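Local coordinates for protein alpha-galactosidase (Thermus thermophilus, PDB 6LCJ) that probably hydrolyses terminal alpha-linked galactose from oligosaccharides, as a hexameric glycosidase of family GH36, at residues D205-D210 with V290-A295; D79-L82 with W88-S91; W392-V397 with H426-K431; S243-F246 with D251-L254; V404-R409 with E449-R454. One frame throughout, in Å; residues are numbered along the deposited sequence.

Interaction 1: residues D205-D210 with V290-A295; sequences DWEPND and VRKALA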
# COMPACT_ATOMS: atom_id res chain seq x y z
N ASP E 205 1.40 20.92 39.76
CA ASP E 205 2.01 21.16 41.08
C ASP E 205 2.42 22.64 41.16
O ASP E 205 3.60 22.98 41.09
CB ASP E 205 3.20 20.22 41.29
CG ASP E 205 3.67 20.18 42.75
OD1 ASP E 205 3.10 20.92 43.59
OD2 ASP E 205 4.61 19.41 43.04
N TRP E 206 1.42 23.51 41.29
CA TRP E 206 1.60 24.96 41.28
C TRP E 206 2.00 25.45 42.67
O TRP E 206 1.24 26.10 43.40
CB TRP E 206 0.33 25.63 40.77
CG TRP E 206 0.03 25.14 39.40
CD1 TRP E 206 -0.90 24.21 39.03
CD2 TRP E 206 0.73 25.51 38.20
NE1 TRP E 206 -0.85 24.00 37.67
CE2 TRP E 206 0.15 24.79 37.14
CE3 TRP E 206 1.79 26.39 37.92
CZ2 TRP E 206 0.59 24.92 35.82
CZ3 TRP E 206 2.22 26.51 36.62
CH2 TRP E 206 1.62 25.78 35.58
N GLU E 207 3.23 25.11 43.02
CA GLU E 207 3.88 25.44 44.27
C GLU E 207 5.33 25.74 43.93
O GLU E 207 5.88 25.17 42.98
CB GLU E 207 3.80 24.29 45.29
CG GLU E 207 2.41 24.06 45.89
CD GLU E 207 1.94 25.23 46.74
OE1 GLU E 207 2.77 25.83 47.45
OE2 GLU E 207 0.73 25.55 46.69
N PRO E 208 5.96 26.65 44.66
CA PRO E 208 7.30 27.11 44.26
C PRO E 208 8.34 26.00 44.36
O PRO E 208 8.40 25.26 45.34
CB PRO E 208 7.61 28.24 45.25
CG PRO E 208 6.53 28.18 46.31
CD PRO E 208 5.35 27.52 45.68
N ASN E 209 9.17 25.89 43.33
CA ASN E 209 10.29 24.97 43.33
C ASN E 209 11.43 25.52 44.19
O ASN E 209 11.31 26.55 44.86
CB ASN E 209 10.73 24.65 41.90
CG ASN E 209 11.19 25.90 41.10
OD1 ASN E 209 11.92 26.76 41.61
ND2 ASN E 209 10.79 25.97 39.83
N ASP E 210 12.57 24.83 44.16
CA ASP E 210 13.69 25.13 45.04
C ASP E 210 14.29 26.51 44.79
O ASP E 210 14.86 27.10 45.70
CB ASP E 210 14.76 24.06 44.88
CG ASP E 210 14.44 22.82 45.69
OD1 ASP E 210 13.52 22.89 46.54
OD2 ASP E 210 15.10 21.77 45.47
N VAL E 290 -6.55 30.13 41.18
CA VAL E 290 -6.76 31.57 41.13
C VAL E 290 -6.88 32.13 42.54
O VAL E 290 -6.23 33.12 42.89
CB VAL E 290 -8.00 31.89 40.28
CG1 VAL E 290 -8.38 33.34 40.46
CG2 VAL E 290 -7.71 31.57 38.81
N ARG E 291 -7.73 31.51 43.37
CA ARG E 291 -7.88 31.96 44.76
C ARG E 291 -6.54 31.92 45.52
O ARG E 291 -6.20 32.87 46.23
CB ARG E 291 -8.95 31.13 45.46
CG ARG E 291 -10.34 31.33 44.87
CD ARG E 291 -11.44 30.57 45.62
NE ARG E 291 -12.79 30.80 45.08
CZ ARG E 291 -13.37 32.00 44.90
NH1 ARG E 291 -12.73 33.12 45.20
NH2 ARG E 291 -14.61 32.08 44.41
N LYS E 292 -5.76 30.85 45.36
CA LYS E 292 -4.47 30.82 46.03
C LYS E 292 -3.55 31.96 45.55
O LYS E 292 -2.83 32.55 46.36
CB LYS E 292 -3.79 29.47 45.82
CG LYS E 292 -2.33 29.48 46.14
CD LYS E 292 -1.78 28.08 46.27
CE LYS E 292 -2.08 27.27 45.02
NZ LYS E 292 -1.08 26.21 44.79
N ALA E 293 -3.57 32.28 44.25
CA ALA E 293 -2.67 33.32 43.75
C ALA E 293 -3.07 34.70 44.27
O ALA E 293 -2.20 35.50 44.61
CB ALA E 293 -2.65 33.31 42.22
N LEU E 294 -4.38 34.98 44.33
CA LEU E 294 -4.83 36.25 44.90
C LEU E 294 -4.41 36.37 46.35
O LEU E 294 -3.93 37.43 46.78
CB LEU E 294 -6.34 36.39 44.79
CG LEU E 294 -7.04 36.44 43.44
CD1 LEU E 294 -8.37 37.12 43.60
CD2 LEU E 294 -6.19 37.16 42.41
N ALA E 295 -4.58 35.29 47.12
CA ALA E 295 -4.19 35.33 48.53
C ALA E 295 -2.70 35.57 48.66
O ALA E 295 -2.25 36.21 49.62
CB ALA E 295 -4.59 34.04 49.23
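W206 and K292, whose CA atoms lie 9.7 Å apart, mark the closest backbone approach between the short strand 205-206, where W206 centres an inverse gamma turn and the chain turns a corner at E207, and the helix 280-296. K292 spans that gap. Its CG is anti to the backbone N (chi1 164°), which sends the chain off the helix toward the turn, and a bend at chi3 brings the ammonium group between two oxygens. K292 NZ donates to W206 O at 2.7 Å, with a C=O...N angle of 148° and the nitrogen tilted 28° from the carbonyl plane. The second bond, K292 NZ to E207 OE2, also 2.7 Å, is a salt bridge; it reaches the carboxylate on its anti side, well out of its plane. The helix is one of those wrapping the parallel eight-stranded barrel of the Melibiase domain, a TIM-barrel fold, and the contact ties an excursion after the barrel strand 192-195 to its outer layer. Nearer the core, W206 turns its indole away from K292 to pack on W285 and L289 of the same helix and edge-to-face with F234. With an alanine at this position in place of K292, the E207 carboxylate would probably lose its positive mate and the W206 carbonyl this donor. K292 CD follows the ammonium group to 3.6 Å from E207 OE2, as the two side chains cross at a slant.

Interaction 2: residues D79-L82 with W88-S91; sequences DPFL and WWGS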
# COMPACT_ATOMS: atom_id res chain seq x y z
N ASP E 79 -7.61 24.14 16.46
CA ASP E 79 -8.69 23.16 16.51
C ASP E 79 -8.28 21.94 15.68
O ASP E 79 -8.09 22.07 14.46
CB ASP E 79 -9.97 23.80 15.96
CG ASP E 79 -11.19 22.90 16.03
OD1 ASP E 79 -11.08 21.65 16.04
OD2 ASP E 79 -12.30 23.48 16.05
N PRO E 80 -8.13 20.75 16.29
CA PRO E 80 -7.65 19.59 15.52
C PRO E 80 -8.47 19.29 14.28
O PRO E 80 -7.90 18.85 13.27
CB PRO E 80 -7.73 18.44 16.54
CG PRO E 80 -7.59 19.12 17.87
CD PRO E 80 -8.32 20.44 17.72
N PHE E 81 -9.78 19.55 14.30
CA PHE E 81 -10.58 19.37 13.09
C PHE E 81 -10.06 20.24 11.95
O PHE E 81 -9.86 19.75 10.83
CB PHE E 81 -12.05 19.71 13.38
CG PHE E 81 -12.94 19.61 12.17
CD1 PHE E 81 -13.08 20.69 11.31
CD2 PHE E 81 -13.63 18.44 11.89
CE1 PHE E 81 -13.89 20.61 10.18
CE2 PHE E 81 -14.45 18.34 10.78
CZ PHE E 81 -14.57 19.44 9.92
N LEU E 82 -9.83 21.53 12.22
CA LEU E 82 -9.33 22.45 11.20
C LEU E 82 -8.02 21.99 10.57
O LEU E 82 -7.70 22.42 9.46
CB LEU E 82 -9.11 23.83 11.82
CG LEU E 82 -10.20 24.91 11.78
CD1 LEU E 82 -11.55 24.33 12.14
CD2 LEU E 82 -9.82 26.01 12.74
N TRP E 88 -10.89 24.17 3.47
CA TRP E 88 -10.46 25.30 4.28
C TRP E 88 -11.53 25.61 5.32
O TRP E 88 -12.59 26.14 4.98
CB TRP E 88 -10.20 26.52 3.41
CG TRP E 88 -8.88 26.50 2.68
CD1 TRP E 88 -8.68 26.25 1.35
CD2 TRP E 88 -7.59 26.77 3.24
NE1 TRP E 88 -7.35 26.35 1.06
CE2 TRP E 88 -6.66 26.67 2.20
CE3 TRP E 88 -7.14 27.09 4.52
CZ2 TRP E 88 -5.29 26.87 2.39
CZ3 TRP E 88 -5.78 27.30 4.71
CH2 TRP E 88 -4.88 27.18 3.65
N TRP E 89 -11.24 25.28 6.58
CA TRP E 89 -12.15 25.53 7.69
C TRP E 89 -11.55 26.56 8.64
O TRP E 89 -10.38 26.47 8.99
CB TRP E 89 -12.43 24.24 8.47
CG TRP E 89 -13.44 23.32 7.89
CD1 TRP E 89 -13.20 22.22 7.13
CD2 TRP E 89 -14.87 23.38 8.05
NE1 TRP E 89 -14.38 21.60 6.79
CE2 TRP E 89 -15.42 22.29 7.35
CE3 TRP E 89 -15.73 24.27 8.71
CZ2 TRP E 89 -16.78 22.06 7.29
CZ3 TRP E 89 -17.09 24.03 8.65
CH2 TRP E 89 -17.60 22.93 7.95
N GLY E 90 -12.36 27.52 9.07
CA GLY E 90 -11.97 28.46 10.10
C GLY E 90 -12.87 28.33 11.32
O GLY E 90 -13.91 27.66 11.29
N SER E 91 -12.46 28.99 12.40
CA SER E 91 -13.21 28.96 13.65
C SER E 91 -14.07 30.20 13.81
O SER E 91 -13.57 31.33 13.73
CB SER E 91 -12.28 28.83 14.85
OG SER E 91 -12.99 29.21 16.03
O HOH W 1 -8.83 23.76 7.10
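F81 presents its ring edge to the face of the W89 indole, the two meeting as a T-shaped pair with planes at 78° and a centroid separation of 4.7 Å from the F81 ring to the five-membered ring of W89. The leading atom, F81 CE1, is 3.5 Å from W89 CD1 and stands over the five-membered ring, about equally far from its five atoms, and so off-centre on the indole as a whole; F81 CZ follows toward NE1 and CE2. Beside this pair L82 fills the inner part of the contact. Its CG sits 3.2 Å from W89 O, CD1 touches W89 CB at 3.8 Å, and CD2 continues along the strand to the backbone N of S91. This buried side joins the short helix 80-84 to strand 89-91, an outermost strand of the six-stranded antiparallel sheet in the N-terminal part of the chain; D79 is the helix N-cap, its OD1 accepting from F81 N at 3.0 Å. The other carboxylate oxygen, D79 OD2, forms a salt bridge with R114 on the neighbouring strand 113-117. The polar side of the contact is looser. There the two backbones do not bond directly: a water donates to L82 O and accepts from W89 N, its oxygen 2.9 Å from both L82 O and W89 N. F81 remains partly exposed, whereas the W89 side chain is buried and also packs against E258 of a neighbouring subunit.

Interaction 3: residues W392-V397 with H426-K431; sequences WLMENV and HFTGFK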
# COMPACT_ATOMS: atom_id res chain seq x y z
N TRP E 392 -9.55 43.75 15.10
CA TRP E 392 -10.97 44.08 15.27
C TRP E 392 -11.50 43.65 16.63
O TRP E 392 -12.55 44.14 17.04
CB TRP E 392 -11.81 43.44 14.15
CG TRP E 392 -11.49 42.00 13.88
CD1 TRP E 392 -10.45 41.51 13.15
CD2 TRP E 392 -12.22 40.85 14.35
NE1 TRP E 392 -10.47 40.14 13.14
CE2 TRP E 392 -11.55 39.70 13.87
CE3 TRP E 392 -13.36 40.67 15.13
CZ2 TRP E 392 -11.99 38.42 14.14
CZ3 TRP E 392 -13.79 39.41 15.40
CH2 TRP E 392 -13.11 38.29 14.91
N LEU E 393 -10.82 42.77 17.34
CA LEU E 393 -11.25 42.40 18.68
C LEU E 393 -10.95 43.47 19.73
O LEU E 393 -11.27 43.24 20.90
CB LEU E 393 -10.59 41.09 19.11
CG LEU E 393 -11.16 39.97 18.27
CD1 LEU E 393 -10.26 38.76 18.38
CD2 LEU E 393 -12.60 39.67 18.69
N MET E 394 -10.35 44.60 19.35
CA MET E 394 -10.11 45.67 20.31
C MET E 394 -11.41 46.27 20.81
O MET E 394 -11.41 46.99 21.81
CB MET E 394 -9.24 46.76 19.68
CG MET E 394 -7.76 46.41 19.63
SD MET E 394 -6.91 47.66 18.68
CE MET E 394 -7.06 49.08 19.79
N GLU E 395 -12.51 46.00 20.12
CA GLU E 395 -13.84 46.31 20.61
C GLU E 395 -14.20 45.51 21.85
O GLU E 395 -15.00 45.96 22.68
CB GLU E 395 -14.84 46.02 19.49
CG GLU E 395 -16.29 46.22 19.88
CD GLU E 395 -16.67 47.69 20.00
OE1 GLU E 395 -15.90 48.57 19.53
OE2 GLU E 395 -17.76 47.96 20.58
N ASN E 396 -13.64 44.31 22.01
CA ASN E 396 -14.17 43.34 22.95
C ASN E 396 -13.24 42.99 24.10
O ASN E 396 -13.70 42.43 25.09
CB ASN E 396 -14.55 42.04 22.23
CG ASN E 396 -15.43 42.29 21.03
OD1 ASN E 396 -14.95 42.64 19.95
ND2 ASN E 396 -16.74 42.10 21.20
N VAL E 397 -11.94 43.30 23.99
CA VAL E 397 -10.97 42.87 24.98
C VAL E 397 -9.69 43.65 24.71
O VAL E 397 -9.50 44.16 23.61
CB VAL E 397 -10.75 41.33 24.89
CG1 VAL E 397 -10.17 40.96 23.54
CG2 VAL E 397 -9.86 40.82 26.01
N HIS E 426 1.57 50.19 20.37
CA HIS E 426 0.96 51.51 20.40
C HIS E 426 -0.49 51.44 19.92
O HIS E 426 -1.38 52.03 20.54
CB HIS E 426 1.75 52.50 19.55
CG HIS E 426 3.03 52.96 20.18
ND1 HIS E 426 3.09 53.47 21.45
CD2 HIS E 426 4.29 53.01 19.69
CE1 HIS E 426 4.33 53.81 21.73
NE2 HIS E 426 5.08 53.55 20.68
N PHE E 427 -0.75 50.72 18.84
CA PHE E 427 -2.11 50.66 18.31
C PHE E 427 -3.07 50.00 19.29
O PHE E 427 -4.17 50.49 19.53
CB PHE E 427 -2.11 49.93 16.97
CG PHE E 427 -3.44 49.95 16.28
CD1 PHE E 427 -3.87 51.07 15.58
CD2 PHE E 427 -4.27 48.84 16.31
CE1 PHE E 427 -5.09 51.08 14.93
CE2 PHE E 427 -5.49 48.85 15.66
CZ PHE E 427 -5.90 49.98 14.98
N THR E 428 -2.69 48.86 19.86
CA THR E 428 -3.57 48.19 20.81
C THR E 428 -3.56 48.86 22.18
O THR E 428 -4.51 48.67 22.95
CB THR E 428 -3.16 46.72 21.00
OG1 THR E 428 -1.82 46.65 21.50
CG2 THR E 428 -3.26 45.93 19.69
N GLY E 429 -2.50 49.61 22.50
CA GLY E 429 -2.30 50.13 23.84
C GLY E 429 -1.82 49.12 24.86
O GLY E 429 -1.72 49.47 26.04
N PHE E 430 -1.51 47.88 24.46
CA PHE E 430 -1.05 46.83 25.37
C PHE E 430 0.47 46.81 25.32
O PHE E 430 1.07 46.29 24.38
CB PHE E 430 -1.64 45.47 24.98
CG PHE E 430 -1.61 44.46 26.09
CD1 PHE E 430 -0.40 43.95 26.55
CD2 PHE E 430 -2.78 44.00 26.67
CE1 PHE E 430 -0.37 42.99 27.58
CE2 PHE E 430 -2.77 43.05 27.69
CZ PHE E 430 -1.56 42.54 28.15
N LYS E 431 1.11 47.35 26.35
CA LYS E 431 2.54 47.60 26.36
C LYS E 431 3.21 46.68 27.36
O LYS E 431 2.88 46.70 28.56
CB LYS E 431 2.84 49.07 26.68
CG LYS E 431 2.28 50.02 25.63
CD LYS E 431 2.17 51.41 26.13
CE LYS E 431 2.62 52.37 25.06
NZ LYS E 431 2.56 53.76 25.51
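A Met-aromatic contact between M394 and F427 joins the 3-10 turn preceding barrel strand 398-400 to the C-terminal end of helix 415-428, which leads into strand 431-433 of the same TIM-barrel sheet. The thioether reaches the ring obliquely: M394 SD lies 4.4 Å from the F427 ring centroid, 52° off the ring normal, and 3.5 Å from F427 CE2. M394 has CG anti to its carbonyl carbon (chi1 -79°) and a chain that runs extended through chi2 before bending at chi3, which carries the methyl past the sulfur toward the helix backbone. M394 CE thus comes near F427 O and rests 3.7 Å from T428 CA, while the sulfur faces T428 CG2 more distantly. The F427 ring also meets F466 edge-to-face, and M394 and T428 both pack on V399 of strand 398-400. The helix ends here, with G429 leaving helical geometry at positive phi. T428 OG1 hydrogen-bonds to L424 O, one turn back, and also takes part in an ST turn across the helix terminus, in which F430 N donates to T428 OG1 at 3.2 Å with an N-H...O angle of 166°.

Interaction 4: residues S243-F246 with D251-L254; sequences SPLF and DWVL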
# COMPACT_ATOMS: atom_id res chain seq x y z
N SER E 243 3.52 14.37 36.09
CA SER E 243 2.92 15.20 37.13
C SER E 243 2.37 14.31 38.24
O SER E 243 1.70 13.31 37.96
CB SER E 243 1.82 16.06 36.56
OG SER E 243 2.23 16.69 35.35
N PRO E 244 2.65 14.63 39.51
CA PRO E 244 1.99 13.90 40.60
C PRO E 244 0.48 13.83 40.45
O PRO E 244 -0.12 12.77 40.65
CB PRO E 244 2.41 14.69 41.85
CG PRO E 244 2.94 16.03 41.33
CD PRO E 244 3.52 15.72 39.99
N LEU E 245 -0.16 14.95 40.08
CA LEU E 245 -1.61 14.98 39.93
C LEU E 245 -2.11 13.99 38.88
O LEU E 245 -3.20 13.43 39.03
CB LEU E 245 -2.06 16.39 39.56
CG LEU E 245 -3.57 16.65 39.59
CD1 LEU E 245 -4.05 16.78 41.02
CD2 LEU E 245 -3.91 17.89 38.79
N PHE E 246 -1.33 13.76 37.82
CA PHE E 246 -1.70 12.76 36.82
C PHE E 246 -1.85 11.39 37.46
O PHE E 246 -2.75 10.63 37.09
CB PHE E 246 -0.66 12.71 35.71
CG PHE E 246 -1.07 11.90 34.50
CD1 PHE E 246 -0.66 10.58 34.36
CD2 PHE E 246 -1.81 12.48 33.48
CE1 PHE E 246 -1.01 9.84 33.24
CE2 PHE E 246 -2.16 11.75 32.34
CZ PHE E 246 -1.77 10.43 32.23
N ASP E 251 -8.85 10.05 37.45
CA ASP E 251 -10.21 10.45 37.10
C ASP E 251 -10.32 11.92 36.72
O ASP E 251 -11.42 12.36 36.35
CB ASP E 251 -11.14 10.15 38.28
CG ASP E 251 -10.79 10.95 39.52
OD1 ASP E 251 -9.62 10.88 39.97
OD2 ASP E 251 -11.69 11.65 40.04
N TRP E 252 -9.25 12.70 36.81
CA TRP E 252 -9.28 14.08 36.37
C TRP E 252 -8.77 14.28 34.94
O TRP E 252 -8.98 15.35 34.36
CB TRP E 252 -8.46 14.96 37.32
CG TRP E 252 -9.17 15.31 38.60
CD1 TRP E 252 -10.32 14.77 39.08
CD2 TRP E 252 -8.77 16.30 39.56
NE1 TRP E 252 -10.67 15.35 40.28
CE2 TRP E 252 -9.73 16.29 40.60
CE3 TRP E 252 -7.69 17.18 39.65
CZ2 TRP E 252 -9.64 17.13 41.71
CZ3 TRP E 252 -7.61 18.02 40.75
CH2 TRP E 252 -8.58 17.99 41.76
N VAL E 253 -8.12 13.27 34.36
CA VAL E 253 -7.55 13.39 33.03
C VAL E 253 -8.67 13.36 31.99
O VAL E 253 -9.57 12.53 32.06
CB VAL E 253 -6.53 12.28 32.78
CG1 VAL E 253 -6.06 12.28 31.33
CG2 VAL E 253 -5.36 12.45 33.76
N LEU E 254 -8.63 14.30 31.04
CA LEU E 254 -9.55 14.26 29.91
C LEU E 254 -9.30 13.00 29.09
O LEU E 254 -8.17 12.73 28.66
CB LEU E 254 -9.39 15.50 29.05
CG LEU E 254 -10.35 15.59 27.86
CD1 LEU E 254 -11.79 15.64 28.34
CD2 LEU E 254 -9.99 16.82 27.04
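L245 and W252 cross at about a right angle, the leucine bringing both methyl groups to the benzo part of the indole. L245 CD1 is 3.8 Å from W252 CZ3, and L245 CD2 is 3.9 Å from W252 CE3, so both methyls come obliquely from one side of the indole, spread along its CE3-CZ3 bond. With chi1 of -170°, CG anti to the backbone N, the leucine projects off the helix 244-248 toward the tryptophan. One residue on, F246 crosses V253 at a slant: V253 CG2 approaches F246 CD2 and F246 CE2 obliquely, 3.6 Å from each, and CG1 stands farther off. The two pairs side by side fold the short helix against the 3-10 turn and loop just after it, a compact helix-loop unit between barrel strand 229-234 and helix 280-296 of the Melibiase domain. W252 continues into an edge-to-face pair with W285 of helix 280-296, on which L245 also packs. Replacing L245 with a glycine is likely to open a gap beside the W252 benzo ring and give the indole room to shift. Carbon meets carbon in both pairs, which implies that cohesion here rests on shape and on burial of apolar surface, with little directional bonding to fix the angles.

Interaction 5: residues V404-R409 with E449-R454; sequences VYFRTR and EAFLAR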
# COMPACT_ATOMS: atom_id res chain seq x y z
N VAL E 404 7.33 43.62 23.41
CA VAL E 404 8.12 44.45 22.51
C VAL E 404 9.57 44.30 22.93
O VAL E 404 9.89 44.39 24.12
CB VAL E 404 7.68 45.92 22.58
CG1 VAL E 404 8.38 46.74 21.50
CG2 VAL E 404 6.18 46.03 22.47
N TYR E 405 10.45 44.09 21.96
CA TYR E 405 11.87 44.09 22.24
C TYR E 405 12.42 45.49 22.02
O TYR E 405 12.03 46.20 21.08
CB TYR E 405 12.62 43.10 21.35
CG TYR E 405 12.28 41.65 21.60
CD1 TYR E 405 12.96 40.90 22.55
CD2 TYR E 405 11.26 41.03 20.88
CE1 TYR E 405 12.62 39.57 22.78
CE2 TYR E 405 10.93 39.70 21.09
CZ TYR E 405 11.60 38.98 22.04
OH TYR E 405 11.27 37.66 22.22
N PHE E 406 13.32 45.90 22.91
CA PHE E 406 14.19 47.05 22.71
C PHE E 406 15.66 46.69 22.74
O PHE E 406 16.46 47.36 22.10
CB PHE E 406 13.92 48.12 23.78
CG PHE E 406 12.53 48.68 23.71
CD1 PHE E 406 11.50 48.06 24.41
CD2 PHE E 406 12.26 49.80 22.94
CE1 PHE E 406 10.22 48.55 24.34
CE2 PHE E 406 10.99 50.30 22.87
CZ PHE E 406 9.96 49.69 23.57
N ARG E 407 16.03 45.64 23.45
CA ARG E 407 17.42 45.23 23.48
C ARG E 407 17.89 44.79 22.10
O ARG E 407 17.12 44.36 21.25
CB ARG E 407 17.60 44.10 24.49
CG ARG E 407 16.84 42.84 24.16
CD ARG E 407 16.93 41.89 25.34
NE ARG E 407 16.88 40.49 24.96
CZ ARG E 407 15.84 39.70 25.15
NH1 ARG E 407 14.72 40.17 25.71
NH2 ARG E 407 15.91 38.43 24.79
N THR E 408 19.19 44.92 21.89
CA THR E 408 19.85 44.24 20.80
C THR E 408 20.75 43.13 21.30
O THR E 408 21.16 42.27 20.51
CB THR E 408 20.63 45.25 19.95
OG1 THR E 408 21.28 46.20 20.81
CG2 THR E 408 19.68 46.00 19.03
N ARG E 409 21.06 43.10 22.59
CA ARG E 409 21.79 41.98 23.17
C ARG E 409 20.82 40.83 23.40
O ARG E 409 19.66 41.03 23.78
CB ARG E 409 22.46 42.39 24.48
CG ARG E 409 23.44 43.55 24.28
CD ARG E 409 24.09 44.07 25.56
NE ARG E 409 25.04 43.11 26.10
CZ ARG E 409 25.06 42.73 27.37
NH1 ARG E 409 24.17 43.25 28.21
NH2 ARG E 409 25.95 41.84 27.81
N GLU E 449 11.66 53.87 28.12
CA GLU E 449 10.89 54.79 28.95
C GLU E 449 9.96 55.67 28.11
O GLU E 449 8.81 55.89 28.49
CB GLU E 449 11.82 55.65 29.80
CG GLU E 449 11.09 56.49 30.86
CD GLU E 449 10.08 55.70 31.73
OE1 GLU E 449 10.20 54.45 31.89
OE2 GLU E 449 9.15 56.33 32.28
N ALA E 450 10.43 56.19 26.98
CA ALA E 450 9.52 56.97 26.14
C ALA E 450 8.37 56.11 25.62
O ALA E 450 7.25 56.61 25.45
CB ALA E 450 10.28 57.62 24.99
N PHE E 451 8.62 54.82 25.40
CA PHE E 451 7.55 53.92 24.97
C PHE E 451 6.48 53.78 26.06
O PHE E 451 5.28 53.92 25.79
CB PHE E 451 8.18 52.56 24.62
CG PHE E 451 7.19 51.44 24.40
CD1 PHE E 451 6.44 51.36 23.23
CD2 PHE E 451 7.07 50.41 25.34
CE1 PHE E 451 5.57 50.31 23.00
CE2 PHE E 451 6.20 49.34 25.12
CZ PHE E 451 5.44 49.30 23.95
N LEU E 452 6.91 53.56 27.30
CA LEU E 452 5.98 53.41 28.41
C LEU E 452 5.26 54.71 28.73
O LEU E 452 4.05 54.71 28.98
CB LEU E 452 6.72 52.90 29.64
CG LEU E 452 7.28 51.49 29.48
CD1 LEU E 452 8.27 51.15 30.58
CD2 LEU E 452 6.13 50.50 29.47
N ALA E 453 5.98 55.83 28.74
CA ALA E 453 5.46 57.07 29.30
C ALA E 453 4.62 57.88 28.33
O ALA E 453 3.99 58.86 28.75
CB ALA E 453 6.61 57.94 29.82
N ARG E 454 4.59 57.52 27.05
CA ARG E 454 3.93 58.33 26.04
C ARG E 454 2.78 57.57 25.40
O ARG E 454 2.78 56.34 25.35
CB ARG E 454 4.90 58.78 24.95
CG ARG E 454 5.73 59.99 25.32
CD ARG E 454 6.98 60.10 24.47
NE ARG E 454 6.68 60.55 23.11
CZ ARG E 454 6.67 59.77 22.04
NH1 ARG E 454 6.94 58.46 22.15
NH2 ARG E 454 6.37 60.29 20.85
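V404 and F451 mark the nearest backbone approach, their CA atoms 9.8 Å apart, between an irregular loop that follows strand 398-400 and the last turns of helix 442-453. Only side chains can bridge such a separation, and F451 does most of it from the helix. Its CG is anti to the backbone N (chi1 169°), which lays the ring out toward the loop, where F406 and V404 both meet it. F406 CZ comes down over one face of the F451 ring, 3.4 Å from F451 CG, and lies 3.5 Å from F451 CB as well, so the phenyl tip bears on the base of the ring. Seen from F406, the partner lies at the ring's edge, near its plane. The two planes are inclined at 59° with centroids 5.1 Å apart, an oblique pair that is neither a parallel stack nor a true T. V404 takes the far end: its CG2 methyl approaches F451 CZ at 3.7 Å, again obliquely. F451 is thereby held at both ends of its ring, the base under F406 and the tip beside V404. Around this core, F451 also receives the edge-to-face ring of H426 and a cation-pi contact from K431, while F406 N donates to D435. Farther along the loop, T408 and R409 bond to R409 and T408 of a neighbouring subunit, placing the loop at a hexamer interface. Buried aromatic packing of this kind seats a loop of the C-terminal half of the TIM barrel against the helix that follows barrel strand 431-433.

In the fold
Along the chain interaction 2 comes first, in the N-terminal antiparallel part; interactions 1 and 4 follow in the Melibiase region, and interactions 3 and 5 close the series, their segments alternating. Residues 243-246 and 251-254 fall between the two segments of interaction 1; centres 18 Å apart, these contacts share helix 280-296 through W285 and touch where D205 meets P244. Interactions 3 and 5 are likewise 18 Å apart and joined directly, K431 NZ probably hydrogen-bonding to F451 O. The two pairs lie well separated around the eight-stranded barrel, with interactions 4 and 5 about 41 Å apart between centres, so they join different sectors of the barrel's surroundings.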